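NS1 (Human bocavirus, PDB 4KW3) probably recognises the viral origin of replication and nicks one DNA strand to start rolling-circle replication, as the N-terminal nuclease domain of a larger endonuclease-helicase. Local coordinates at residues 7-12 against 266-271; 17-22 against 186-191; 36-41 against 72-77; 100-105 against 246-251. One frame throughout, in Å; residues are numbered along the deposited sequence.

Overall arrangement
Contact 1 joins segments near the two ends of the chain: the loop 7-12, ahead of strand 15-21, meets the end of helix 257-268, so the other three contacts nest inside the loop it closes. Strand 15-21 then pairs with strand 185-191 in contact 2, whose loop encloses contact 3, where the end of helix 31-38 packs on the start of helix 74-94. Contact 4, between strand 101-109 and the hairpin at 246-251, follows contact 3 in series and crosses contact 2, both belonging to one mixed sheet. Contacts 1 and 4 touch through Phe-11 and Ser-12 against Asp-102 and Ile-104, whereas contacts 1 and 3 lie on opposite sides of the chain's centre, their centres about 31 Å apart.

Contact 1 of 4, residues 7-12 against 266-271; sequences VIRAFS and NEVIPG
Arg-9 and Val-268 mark the closest backbone approach, 6.7 Å between their CA atoms, where the irregular segment 7-12 passes the last turn of helix 257-268. That turn is widened to a pi-type turn at 266-268, and Ile-269 is the first residue to depart from helical angles. Contact rests on side chains, chiefly one branch of Val-268. Its CG2 lies 3.8 Å from Val-7 CG1, the two valines running past each other in opposite directions. The same methyl covers one face of the Arg-9 guanidinium, 3.7 Å from NH1. Arg-9 is extended from CG to NE (chi2 169°), which carries its head group across Val-268 at roughly a right angle. Glu-267 OE1 lies near the guanidinium plane at its edge, 4.2 Å from Arg-9 NH2; the opposite charges probably attract, but the distance is beyond a salt bridge. Around this patch, Val-7 also touches Tyr-260, Thr-263 and Leu-264 of the same helix, while Ile-269 O and Pro-270 O accept hydrogen bonds from Lys-209 and Arg-206, respectively, on helix 204-212. This surface junction sets an irregular N-terminal segment against the last turn of the C-terminal helix of the nuclease domain, away from the predicted metal site.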
loop_
_atom_site.group_PDB
_atom_site.type_symbol
_atom_site.label_atom_id
_atom_site.label_comp_id
_atom_site.label_asym_id
_atom_site.label_seq_id
_atom_site.Cartn_x
_atom_site.Cartn_y
_atom_site.Cartn_z
ATOM N N VAL A 7 18.015 -0.650 -8.313
ATOM C CA VAL A 7 17.877 -0.422 -6.875
ATOM C C VAL A 7 17.939 1.079 -6.469
ATOM O O VAL A 7 18.828 1.807 -6.887
ATOM C CB VAL A 7 18.933 -1.277 -6.138
ATOM C CG1 VAL A 7 19.595 -0.538 -5.020
ATOM C CG2 VAL A 7 18.325 -2.600 -5.672
ATOM N N ILE A 8 16.996 1.531 -5.649
ATOM C CA ILE A 8 16.961 2.921 -5.195
ATOM C C ILE A 8 18.153 3.191 -4.274
ATOM O O ILE A 8 18.492 2.356 -3.435
ATOM C CB ILE A 8 15.623 3.267 -4.482
ATOM C CG1 ILE A 8 15.573 4.742 -4.107
ATOM C CG2 ILE A 8 15.388 2.391 -3.226
ATOM C CD1 ILE A 8 14.221 5.170 -3.489
ATOM N N ARG A 9 18.820 4.332 -4.459
ATOM C CA ARG A 9 20.075 4.592 -3.746
ATOM C C ARG A 9 20.041 5.858 -2.926
ATOM O O ARG A 9 20.944 6.120 -2.126
ATOM C CB ARG A 9 21.246 4.645 -4.721
ATOM C CG ARG A 9 21.637 3.300 -5.271
ATOM C CD ARG A 9 22.630 3.397 -6.428
ATOM N NE ARG A 9 22.938 2.041 -6.895
ATOM C CZ ARG A 9 23.814 1.227 -6.309
ATOM N NH1 ARG A 9 24.503 1.631 -5.245
ATOM N NH2 ARG A 9 24.012 0.012 -6.791
ATOM N N ALA A 10 18.968 6.621 -3.101
ATOM C CA ALA A 10 18.848 7.916 -2.464
ATOM C C ALA A 10 17.400 8.258 -2.122
ATOM O O ALA A 10 16.479 7.927 -2.877
ATOM C CB ALA A 10 19.442 8.972 -3.377
ATOM N N PHE A 11 17.200 8.972 -1.020
ATOM C CA PHE A 11 15.845 9.326 -0.610
ATOM C C PHE A 11 15.766 10.735 -0.018
ATOM O O PHE A 11 16.345 10.988 1.029
ATOM C CB PHE A 11 15.291 8.307 0.402
ATOM C CG PHE A 11 13.784 8.251 0.435
ATOM C CD1 PHE A 11 13.049 9.241 1.088
ATOM C CD2 PHE A 11 13.098 7.210 -0.206
ATOM C CE1 PHE A 11 11.661 9.209 1.102
ATOM C CE2 PHE A 11 11.711 7.152 -0.177
ATOM C CZ PHE A 11 10.987 8.166 0.476
ATOM N N SER A 12 15.014 11.622 -0.679
ATOM C CA SER A 12 14.873 13.029 -0.275
ATOM C C SER A 12 14.472 13.248 1.175
ATOM O O SER A 12 13.515 12.643 1.665
ATOM C CB SER A 12 13.844 13.726 -1.164
ATOM O OG SER A 12 14.350 13.900 -2.471
ATOM N N ASN A 266 23.542 -5.643 0.953
ATOM C CA ASN A 266 24.962 -5.911 0.746
ATOM C C ASN A 266 25.818 -4.775 0.172
ATOM O O ASN A 266 26.932 -4.568 0.629
ATOM C CB ASN A 266 25.156 -7.199 -0.064
ATOM C CG ASN A 266 24.462 -8.401 0.574
ATOM O OD1 ASN A 266 23.587 -9.022 -0.033
ATOM N ND2 ASN A 266 24.854 -8.735 1.800
ATOM N N GLU A 267 25.300 -4.048 -0.816
ATOM C CA GLU A 267 26.078 -3.044 -1.536
ATOM C C GLU A 267 25.715 -1.625 -1.147
ATOM O O GLU A 267 26.572 -0.745 -1.076
ATOM C CB GLU A 267 25.839 -3.183 -3.029
ATOM C CG GLU A 267 25.855 -4.617 -3.476
ATOM C CD GLU A 267 25.655 -4.749 -4.962
ATOM O OE1 GLU A 267 25.548 -3.689 -5.636
ATOM O OE2 GLU A 267 25.585 -5.909 -5.437
ATOM N N VAL A 268 24.435 -1.388 -0.929
ATOM C CA VAL A 268 23.977 -0.020 -0.777
ATOM C C VAL A 268 23.934 0.464 0.673
ATOM O O VAL A 268 24.602 1.417 1.030
ATOM C CB VAL A 268 22.616 0.156 -1.402
ATOM C CG1 VAL A 268 22.230 1.639 -1.368
ATOM C CG2 VAL A 268 22.648 -0.392 -2.822
ATOM N N ILE A 269 23.134 -0.199 1.497
ATOM C CA ILE A 269 22.938 0.232 2.867
ATOM C C ILE A 269 22.915 -0.926 3.860
ATOM O O ILE A 269 21.857 -1.290 4.362
ATOM C CB ILE A 269 21.626 1.017 3.021
ATOM C CG1 ILE A 269 20.511 0.341 2.228
ATOM C CG2 ILE A 269 21.799 2.437 2.537
ATOM C CD1 ILE A 269 19.134 0.557 2.806
ATOM N N PRO A 270 24.085 -1.503 4.154
ATOM C CA PRO A 270 24.214 -2.587 5.138
ATOM C C PRO A 270 23.729 -2.164 6.506
ATOM O O PRO A 270 23.750 -0.977 6.840
ATOM C CB PRO A 270 25.721 -2.824 5.190
ATOM C CG PRO A 270 26.201 -2.379 3.819
ATOM C CD PRO A 270 25.371 -1.179 3.513
ATOM N N GLY A 271 23.283 -3.133 7.292
ATOM C CA GLY A 271 22.732 -2.843 8.601
ATOM C C GLY A 271 21.287 -2.392 8.488
ATOM O O GLY A 271 20.738 -1.886 9.457
#

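Contact 2 of 4, residues 17-22 against 186-191; sequences TYVFKF and QILQYR
Tyr-18 and Ile-187 face each other as a non-hydrogen-bonded antiparallel pair, their side chains on the sheet face that also carries Phe-20. Ile-187 places CG1 anti to its backbone N (chi1 -171°), and this branch lies over one face of the tyrosine ring, 4.1 Å above its plane and offset toward the rim. The methyl beyond it, CD1, reaches Tyr-18 CE2 at 3.9 Å. The phenol OH is bonded to Ala-130 O, and Phe-137 meets the ring edge-to-face, so the aromatic group is held at several points.

On the other face, Leu-188 spreads its two methyls over two partners. CD1 lies 3.7 Å from Thr-17 CG2, and CD2 lies 4.0 Å from Val-19 CG2. Thr-17 turns CG2 anti to its backbone N (chi1 -59° for OG1), offering the methyl to leucine while OG1 bonds Thr-201.

Three backbone bonds join the strands. Val-19 and Gln-186 exchange a pair, and Leu-188 N donates to Thr-17 O at 2.8 Å. Beyond them, a water bridges Thr-17 N and Leu-188 O. Apolar contacts thus flank a short ladder on both faces of this Rep-type nuclease sheet, and Val-19 lies next to His-115 and His-117, the predicted metal ligands of the RCR-2 (HUH) motif on neighbouring strand 114-122.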
loop_
_atom_site.group_PDB
_atom_site.type_symbol
_atom_site.label_atom_id
_atom_site.label_comp_id
_atom_site.label_asym_id
_atom_site.label_seq_id
_atom_site.Cartn_x
_atom_site.Cartn_y
_atom_site.Cartn_z
ATOM N N THR A 17 6.834 8.867 7.567
ATOM C CA THR A 17 6.146 7.610 7.292
ATOM C C THR A 17 4.725 7.640 7.852
ATOM O O THR A 17 4.503 7.993 9.025
ATOM C CB THR A 17 6.953 6.416 7.844
ATOM O OG1 THR A 17 8.256 6.414 7.240
ATOM C CG2 THR A 17 6.240 5.060 7.556
ATOM N N TYR A 18 3.759 7.314 6.997
ATOM C CA TYR A 18 2.355 7.269 7.414
ATOM C C TYR A 18 1.766 5.863 7.277
ATOM O O TYR A 18 2.224 5.048 6.460
ATOM C CB TYR A 18 1.506 8.221 6.573
ATOM C CG TYR A 18 1.881 9.687 6.667
ATOM C CD1 TYR A 18 2.870 10.229 5.854
ATOM C CD2 TYR A 18 1.219 10.537 7.545
ATOM C CE1 TYR A 18 3.191 11.576 5.916
ATOM C CE2 TYR A 18 1.544 11.865 7.628
ATOM C CZ TYR A 18 2.533 12.388 6.812
ATOM O OH TYR A 18 2.857 13.735 6.913
ATOM N N VAL A 19 0.727 5.595 8.060
ATOM C CA VAL A 19 -0.061 4.394 7.863
ATOM C C VAL A 19 -1.509 4.770 7.582
ATOM O O VAL A 19 -2.169 5.429 8.395
ATOM C CB VAL A 19 -0.008 3.427 9.063
ATOM C CG1 VAL A 19 -0.919 2.215 8.777
ATOM C CG2 VAL A 19 1.400 2.958 9.285
ATOM N N PHE A 20 -1.984 4.339 6.417
ATOM C CA PHE A 20 -3.370 4.503 6.021
ATOM C C PHE A 20 -4.110 3.196 6.275
ATOM O O PHE A 20 -3.639 2.148 5.870
ATOM C CB PHE A 20 -3.455 4.861 4.530
ATOM C CG PHE A 20 -4.826 4.664 3.945
ATOM C CD1 PHE A 20 -5.796 5.647 4.075
ATOM C CD2 PHE A 20 -5.153 3.487 3.277
ATOM C CE1 PHE A 20 -7.063 5.464 3.554
ATOM C CE2 PHE A 20 -6.421 3.300 2.749
ATOM C CZ PHE A 20 -7.376 4.294 2.882
ATOM N N LYS A 21 -5.242 3.257 6.971
ATOM C CA LYS A 21 -6.115 2.097 7.191
ATOM C C LYS A 21 -7.359 2.227 6.316
ATOM O O LYS A 21 -8.065 3.227 6.403
ATOM C CB LYS A 21 -6.577 2.041 8.644
ATOM C CG LYS A 21 -5.897 1.022 9.518
ATOM C CD LYS A 21 -6.722 0.765 10.792
ATOM C CE LYS A 21 -6.632 1.923 11.805
ATOM N NZ LYS A 21 -5.672 1.676 12.931
ATOM N N PHE A 22 -7.642 1.240 5.472
ATOM C CA PHE A 22 -8.889 1.268 4.708
ATOM C C PHE A 22 -10.117 1.260 5.660
ATOM O O PHE A 22 -10.321 0.325 6.433
ATOM C CB PHE A 22 -8.940 0.092 3.730
ATOM C CG PHE A 22 -9.990 0.240 2.679
ATOM C CD1 PHE A 22 -11.289 -0.157 2.921
ATOM C CD2 PHE A 22 -9.683 0.798 1.453
ATOM C CE1 PHE A 22 -12.260 0.001 1.954
ATOM C CE2 PHE A 22 -10.650 0.953 0.483
ATOM C CZ PHE A 22 -11.940 0.554 0.738
ATOM N N GLN A 186 -2.315 7.835 10.218
ATOM C CA GLN A 186 -1.433 8.182 11.326
ATOM C C GLN A 186 -0.011 8.325 10.848
ATOM O O GLN A 186 0.384 7.674 9.877
ATOM C CB GLN A 186 -1.532 7.153 12.453
ATOM C CG GLN A 186 -2.932 7.107 13.069
ATOM C CD GLN A 186 -2.985 6.311 14.344
ATOM O OE1 GLN A 186 -2.232 6.579 15.271
ATOM N NE2 GLN A 186 -3.869 5.325 14.401
ATOM N N ILE A 187 0.738 9.218 11.492
ATOM C CA ILE A 187 2.162 9.338 11.210
ATOM C C ILE A 187 2.936 8.451 12.207
ATOM O O ILE A 187 2.577 8.369 13.375
ATOM C CB ILE A 187 2.613 10.816 11.283
ATOM C CG1 ILE A 187 4.043 10.995 10.772
ATOM C CG2 ILE A 187 2.467 11.405 12.689
ATOM C CD1 ILE A 187 4.339 12.436 10.335
ATOM N N LEU A 188 3.983 7.767 11.752
ATOM C CA LEU A 188 4.828 7.014 12.678
ATOM C C LEU A 188 5.803 7.900 13.431
ATOM O O LEU A 188 6.625 8.593 12.837
ATOM C CB LEU A 188 5.613 5.914 11.977
ATOM C CG LEU A 188 4.760 4.840 11.317
ATOM C CD1 LEU A 188 5.654 3.675 10.937
ATOM C CD2 LEU A 188 3.618 4.434 12.242
ATOM N N GLN A 189 5.778 7.785 14.748
ATOM C CA GLN A 189 6.667 8.551 15.589
ATOM C C GLN A 189 7.535 7.614 16.422
ATOM O O GLN A 189 7.191 6.453 16.609
ATOM C CB GLN A 189 5.831 9.474 16.474
ATOM C CG GLN A 189 5.097 10.532 15.648
ATOM C CD GLN A 189 4.424 11.601 16.493
ATOM O OE1 GLN A 189 4.909 12.730 16.583
ATOM N NE2 GLN A 189 3.299 11.257 17.098
ATOM N N TYR A 190 8.689 8.110 16.862
ATOM C CA TYR A 190 9.555 7.383 17.790
ATOM C C TYR A 190 10.069 8.264 18.926
ATOM O O TYR A 190 9.918 9.480 18.896
ATOM C CB TYR A 190 10.733 6.752 17.064
ATOM C CG TYR A 190 11.754 7.745 16.593
ATOM C CD1 TYR A 190 11.581 8.433 15.403
ATOM C CD2 TYR A 190 12.905 7.992 17.338
ATOM C CE1 TYR A 190 12.527 9.344 14.960
ATOM C CE2 TYR A 190 13.859 8.902 16.903
ATOM C CZ TYR A 190 13.663 9.576 15.713
ATOM O OH TYR A 190 14.602 10.485 15.266
ATOM N N ARG A 191 10.651 7.632 19.939
ATOM C CA ARG A 191 11.367 8.341 21.012
ATOM C C ARG A 191 12.895 8.214 20.903
ATOM O O ARG A 191 13.409 7.171 20.481
ATOM C CB ARG A 191 10.921 7.870 22.388
ATOM C CG ARG A 191 9.445 7.948 22.573
ATOM C CD ARG A 191 9.095 9.012 23.570
ATOM N NE ARG A 191 7.655 9.081 23.773
ATOM C CZ ARG A 191 7.061 10.040 24.467
ATOM N NH1 ARG A 191 7.788 11.000 25.026
ATOM N NH2 ARG A 191 5.745 10.039 24.611
HETATM O O HOH W 1 7.408 9.337 10.339
#

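Contact 3 of 4, residues 36-41 against 72-77; sequences ALLAHG and RHFGAV
Leu-38 and Ala-39 present their CB atoms to the CB of Phe-74, each at 4.0 Å, so the closest side-chain packing is made at the roots of the side chains rather than their ends. The phenylalanine ring itself turns away from residues 38-39: chi1 of 76° sets CG between the backbone N and carbonyl carbon, directing the ring toward the earlier turns of helix 31-38, where it meets the His-35 ring and touches Glu-31 and Leu-34. Leu-38 CD1 approaches the ring at its edge, near its plane. The leucine also packs on Ile-145 of helix 134-149.

Val-77, one turn farther along helix 74-94, straddles the carbonyl oxygen of Leu-38 with both branches, CG1 and CG2. The Ala-39 methyl sits against the backbone where the loop leads into the helix, nearest Arg-72 O and Phe-74 N.

At the more exposed end, Arg-72 bends at chi3 (47°), bringing NH2 to Gly-41 O at 3.0 Å. The oxygen lies at the guanidinium edge and in its plane, but the N-H...O angle of 121° makes this bond weak. NH1 is engaged by Ser-68 O. His-73, the N-cap residue of the helix, points away from segment 36-41; its NE2 bonds Ser-243 OG, tying the helix start to strand 241-247.

Helix 31-38 thus meets helix 74-94, which packs on the sheet, through a chiefly apolar contact: the small Ala-39 lets its CA come within 4.9 Å of Phe-74 CA, and a single weak polar link lies at the margin.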
loop_
_atom_site.group_PDB
_atom_site.type_symbol
_atom_site.label_atom_id
_atom_site.label_comp_id
_atom_site.label_asym_id
_atom_site.label_seq_id
_atom_site.Cartn_x
_atom_site.Cartn_y
_atom_site.Cartn_z
ATOM N N ALA A 36 -14.413 -6.016 -6.677
ATOM C CA ALA A 36 -15.239 -5.377 -7.686
ATOM C C ALA A 36 -15.055 -3.853 -7.708
ATOM O O ALA A 36 -14.882 -3.253 -8.782
ATOM C CB ALA A 36 -16.709 -5.743 -7.461
ATOM N N LEU A 37 -15.085 -3.240 -6.523
ATOM C CA LEU A 37 -14.956 -1.786 -6.399
ATOM C C LEU A 37 -13.576 -1.263 -6.839
ATOM O O LEU A 37 -13.476 -0.200 -7.451
ATOM C CB LEU A 37 -15.296 -1.332 -4.977
ATOM C CG LEU A 37 -16.769 -1.332 -4.545
ATOM C CD1 LEU A 37 -16.900 -1.133 -3.029
ATOM C CD2 LEU A 37 -17.580 -0.282 -5.291
ATOM N N LEU A 38 -12.514 -2.002 -6.514
ATOM C CA LEU A 38 -11.155 -1.541 -6.804
ATOM C C LEU A 38 -10.485 -2.222 -7.998
ATOM O O LEU A 38 -9.606 -1.638 -8.634
ATOM C CB LEU A 38 -10.252 -1.714 -5.576
ATOM C CG LEU A 38 -10.763 -1.057 -4.299
ATOM C CD1 LEU A 38 -9.763 -1.256 -3.180
ATOM C CD2 LEU A 38 -11.063 0.424 -4.524
ATOM N N ALA A 39 -10.895 -3.448 -8.306
ATOM C CA ALA A 39 -10.183 -4.255 -9.298
ATOM C C ALA A 39 -11.169 -4.962 -10.212
ATOM O O ALA A 39 -11.090 -6.185 -10.423
ATOM C CB ALA A 39 -9.279 -5.267 -8.603
ATOM N N HIS A 40 -12.120 -4.196 -10.732
ATOM C CA HIS A 40 -13.108 -4.787 -11.597
ATOM C C HIS A 40 -12.417 -5.444 -12.794
ATOM O O HIS A 40 -11.539 -4.841 -13.423
ATOM C CB HIS A 40 -14.123 -3.755 -12.057
ATOM C CG HIS A 40 -15.229 -4.347 -12.860
ATOM N ND1 HIS A 40 -15.830 -5.541 -12.517
ATOM C CD2 HIS A 40 -15.814 -3.945 -14.011
ATOM C CE1 HIS A 40 -16.759 -5.831 -13.408
ATOM N NE2 HIS A 40 -16.766 -4.881 -14.326
ATOM N N GLY A 41 -12.782 -6.699 -13.064
ATOM C CA GLY A 41 -12.139 -7.492 -14.099
ATOM C C GLY A 41 -11.280 -8.632 -13.554
ATOM O O GLY A 41 -10.754 -9.447 -14.317
ATOM N N ARG A 72 -2.887 -5.647 -11.125
ATOM C CA ARG A 72 -4.308 -5.388 -11.251
ATOM C C ARG A 72 -5.124 -5.814 -10.036
ATOM O O ARG A 72 -6.310 -5.493 -9.954
ATOM C CB ARG A 72 -4.871 -6.137 -12.474
ATOM C CG ARG A 72 -4.200 -5.871 -13.810
ATOM C CD ARG A 72 -4.626 -6.923 -14.863
ATOM N NE ARG A 72 -6.078 -7.142 -14.899
ATOM C CZ ARG A 72 -6.681 -8.326 -14.757
ATOM N NH1 ARG A 72 -5.972 -9.431 -14.575
ATOM N NH2 ARG A 72 -8.003 -8.406 -14.801
ATOM N N HIS A 73 -4.547 -6.604 -9.137
ATOM C CA HIS A 73 -5.354 -7.070 -8.006
ATOM C C HIS A 73 -5.619 -5.900 -7.059
ATOM O O HIS A 73 -4.913 -4.889 -7.101
ATOM C CB HIS A 73 -4.692 -8.225 -7.271
ATOM C CG HIS A 73 -3.399 -7.854 -6.615
ATOM N ND1 HIS A 73 -2.187 -7.918 -7.269
ATOM C CD2 HIS A 73 -3.132 -7.396 -5.369
ATOM C CE1 HIS A 73 -1.227 -7.537 -6.451
ATOM N NE2 HIS A 73 -1.775 -7.204 -5.295
ATOM N N PHE A 74 -6.630 -6.043 -6.209
ATOM C CA PHE A 74 -7.170 -4.888 -5.507
ATOM C C PHE A 74 -6.136 -4.202 -4.624
ATOM O O PHE A 74 -6.088 -2.977 -4.563
ATOM C CB PHE A 74 -8.445 -5.234 -4.727
ATOM C CG PHE A 74 -8.205 -6.004 -3.450
ATOM C CD1 PHE A 74 -7.958 -7.369 -3.481
ATOM C CD2 PHE A 74 -8.265 -5.363 -2.211
ATOM C CE1 PHE A 74 -7.767 -8.088 -2.306
ATOM C CE2 PHE A 74 -8.056 -6.073 -1.025
ATOM C CZ PHE A 74 -7.812 -7.437 -1.070
ATOM N N GLY A 75 -5.274 -4.990 -3.999
ATOM C CA GLY A 75 -4.201 -4.445 -3.196
ATOM C C GLY A 75 -3.244 -3.623 -4.027
ATOM O O GLY A 75 -2.740 -2.602 -3.571
ATOM N N ALA A 76 -2.983 -4.062 -5.252
ATOM C CA ALA A 76 -2.115 -3.285 -6.116
ATOM C C ALA A 76 -2.773 -1.956 -6.502
ATOM O O ALA A 76 -2.111 -0.912 -6.522
ATOM C CB ALA A 76 -1.709 -4.087 -7.351
ATOM N N VAL A 77 -4.079 -1.987 -6.749
ATOM C CA VAL A 77 -4.815 -0.781 -7.110
ATOM C C VAL A 77 -4.850 0.218 -5.948
ATOM O O VAL A 77 -4.596 1.413 -6.137
ATOM C CB VAL A 77 -6.254 -1.128 -7.542
ATOM C CG1 VAL A 77 -7.075 0.146 -7.872
ATOM C CG2 VAL A 77 -6.217 -2.053 -8.735
#

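Contact 4 of 4, residues 100-105 against 246-251; sequences RCDIIV and LINGLP
The amide of Asn-248, a residue within the type I' turn (Ile-247 to Leu-250) of a beta hairpin, meets the carboxylate of Asp-102 on the neighbouring strand, their planes 43° apart. Asn-248 ND2 donates to Asp-102 OD1 at 2.9 Å, using the anti lone pair of that oxygen; the carboxylate oxygen lies 22° out of the amide plane. The other end of the amide, OD1, accepts from Ile-103 N (2.7 Å), the donor tilted from the carbonyl plane. The backbone of Asn-248 pairs as well, its N donating to Ile-103 O at 2.8 Å, and the side chain, with CG beside the backbone N, carries the contact on to Ile-103 N and Asp-102. Asp-102 OD2 bonds Ser-12 N, linking the strand to the N-terminal segment.

Farther along, regular antiparallel pairing takes over. Ile-104 and Ile-247 form a non-hydrogen-bonded pair and lie side by side pointing the same way, Ile-104 CG1 at 4.1 Å from Ile-247 CG2; both also touch Phe-208 on helix 204-212. Val-105 and Leu-246 point to the opposite face, where Val-105 packs on Cys-79 and Val-82 of helix 74-94. Asn-248 and Gly-249, the two central residues, both have positive phi, as a type I' turn requires. Val-105 and Leu-246 exchange two backbone bonds; Leu-246 N donates to Val-105 O at 2.7 Å, nearly straight at 174°.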
loop_
_atom_site.group_PDB
_atom_site.type_symbol
_atom_site.label_atom_id
_atom_site.label_comp_id
_atom_site.label_asym_id
_atom_site.label_seq_id
_atom_site.Cartn_x
_atom_site.Cartn_y
_atom_site.Cartn_z
ATOM N N ARG A 100 9.155 17.697 -6.551
ATOM C CA ARG A 100 10.374 16.933 -6.313
ATOM C C ARG A 100 10.267 16.225 -4.985
ATOM O O ARG A 100 10.361 16.853 -3.924
ATOM C CB ARG A 100 11.619 17.823 -6.316
ATOM C CG ARG A 100 11.823 18.606 -7.592
ATOM C CD ARG A 100 13.141 19.361 -7.587
ATOM N NE ARG A 100 13.263 20.193 -8.780
ATOM C CZ ARG A 100 13.792 19.788 -9.930
ATOM N NH1 ARG A 100 14.257 18.548 -10.051
ATOM N NH2 ARG A 100 13.853 20.626 -10.958
ATOM N N CYS A 101 10.093 14.913 -5.047
ATOM C CA CYS A 101 9.970 14.102 -3.846
ATOM C C CYS A 101 10.297 12.642 -4.105
ATOM O O CYS A 101 10.302 12.185 -5.235
ATOM C CB CYS A 101 8.545 14.187 -3.323
ATOM S SG CYS A 101 7.375 13.743 -4.586
ATOM N N ASP A 102 10.561 11.902 -3.044
ATOM C CA ASP A 102 10.655 10.467 -3.172
ATOM C C ASP A 102 9.490 9.844 -2.437
ATOM O O ASP A 102 9.106 10.311 -1.354
ATOM C CB ASP A 102 11.996 9.940 -2.658
ATOM C CG ASP A 102 13.152 10.276 -3.590
ATOM O OD1 ASP A 102 13.167 9.726 -4.715
ATOM O OD2 ASP A 102 14.059 11.051 -3.189
ATOM N N ILE A 103 8.903 8.815 -3.043
ATOM C CA ILE A 103 7.732 8.169 -2.460
ATOM C C ILE A 103 7.819 6.649 -2.584
ATOM O O ILE A 103 7.994 6.116 -3.683
ATOM C CB ILE A 103 6.432 8.646 -3.158
ATOM C CG1 ILE A 103 6.269 10.164 -3.012
ATOM C CG2 ILE A 103 5.202 7.903 -2.602
ATOM C CD1 ILE A 103 5.294 10.763 -3.975
ATOM N N ILE A 104 7.695 5.957 -1.453
ATOM C CA ILE A 104 7.455 4.516 -1.463
ATOM C C ILE A 104 6.086 4.230 -0.832
ATOM O O ILE A 104 5.732 4.834 0.196
ATOM C CB ILE A 104 8.538 3.751 -0.716
ATOM C CG1 ILE A 104 9.892 3.939 -1.419
ATOM C CG2 ILE A 104 8.139 2.252 -0.586
ATOM C CD1 ILE A 104 11.114 3.517 -0.572
ATOM N N VAL A 105 5.313 3.341 -1.462
ATOM C CA VAL A 105 4.023 2.915 -0.928
ATOM C C VAL A 105 3.970 1.395 -0.970
ATOM O O VAL A 105 4.387 0.769 -1.953
ATOM C CB VAL A 105 2.789 3.538 -1.690
ATOM C CG1 VAL A 105 1.465 2.968 -1.182
ATOM C CG2 VAL A 105 2.745 5.040 -1.548
ATOM N N LEU A 246 5.201 0.022 -4.450
ATOM C CA LEU A 246 5.558 1.031 -5.452
ATOM C C LEU A 246 6.747 1.855 -4.990
ATOM O O LEU A 246 6.746 2.403 -3.886
ATOM C CB LEU A 246 4.377 1.940 -5.759
ATOM C CG LEU A 246 3.270 1.290 -6.592
ATOM C CD1 LEU A 246 2.059 2.214 -6.686
ATOM C CD2 LEU A 246 3.809 0.954 -7.986
ATOM N N ILE A 247 7.787 1.890 -5.815
ATOM C CA ILE A 247 8.927 2.754 -5.554
ATOM C C ILE A 247 8.950 3.859 -6.614
ATOM O O ILE A 247 9.200 3.599 -7.791
ATOM C CB ILE A 247 10.246 1.972 -5.567
ATOM C CG1 ILE A 247 10.131 0.748 -4.664
ATOM C CG2 ILE A 247 11.415 2.866 -5.119
ATOM C CD1 ILE A 247 11.297 -0.191 -4.758
ATOM N N ASN A 248 8.677 5.084 -6.183
ATOM C CA ASN A 248 8.617 6.236 -7.074
ATOM C C ASN A 248 7.827 5.971 -8.340
ATOM O O ASN A 248 8.271 6.306 -9.446
ATOM C CB ASN A 248 10.028 6.747 -7.387
ATOM C CG ASN A 248 10.609 7.594 -6.245
ATOM O OD1 ASN A 248 9.884 8.320 -5.562
ATOM N ND2 ASN A 248 11.909 7.484 -6.025
ATOM N N GLY A 249 6.678 5.318 -8.173
ATOM C CA GLY A 249 5.773 5.060 -9.278
ATOM C C GLY A 249 5.950 3.689 -9.931
ATOM O O GLY A 249 5.038 3.182 -10.581
ATOM N N LEU A 250 7.126 3.090 -9.780
ATOM C CA LEU A 250 7.381 1.787 -10.393
ATOM C C LEU A 250 7.217 0.617 -9.419
ATOM O O LEU A 250 7.696 0.656 -8.281
ATOM C CB LEU A 250 8.771 1.760 -11.040
ATOM C CG LEU A 250 9.008 2.870 -12.082
ATOM C CD1 LEU A 250 10.339 2.672 -12.784
ATOM C CD2 LEU A 250 7.858 3.001 -13.102
ATOM N N PRO A 251 6.506 -0.425 -9.858
ATOM C CA PRO A 251 6.334 -1.617 -9.015
ATOM C C PRO A 251 7.617 -2.408 -8.832
ATOM O O PRO A 251 8.374 -2.583 -9.772
ATOM C CB PRO A 251 5.319 -2.449 -9.797
ATOM C CG PRO A 251 5.477 -1.995 -11.228
ATOM C CD PRO A 251 5.773 -0.521 -11.130
#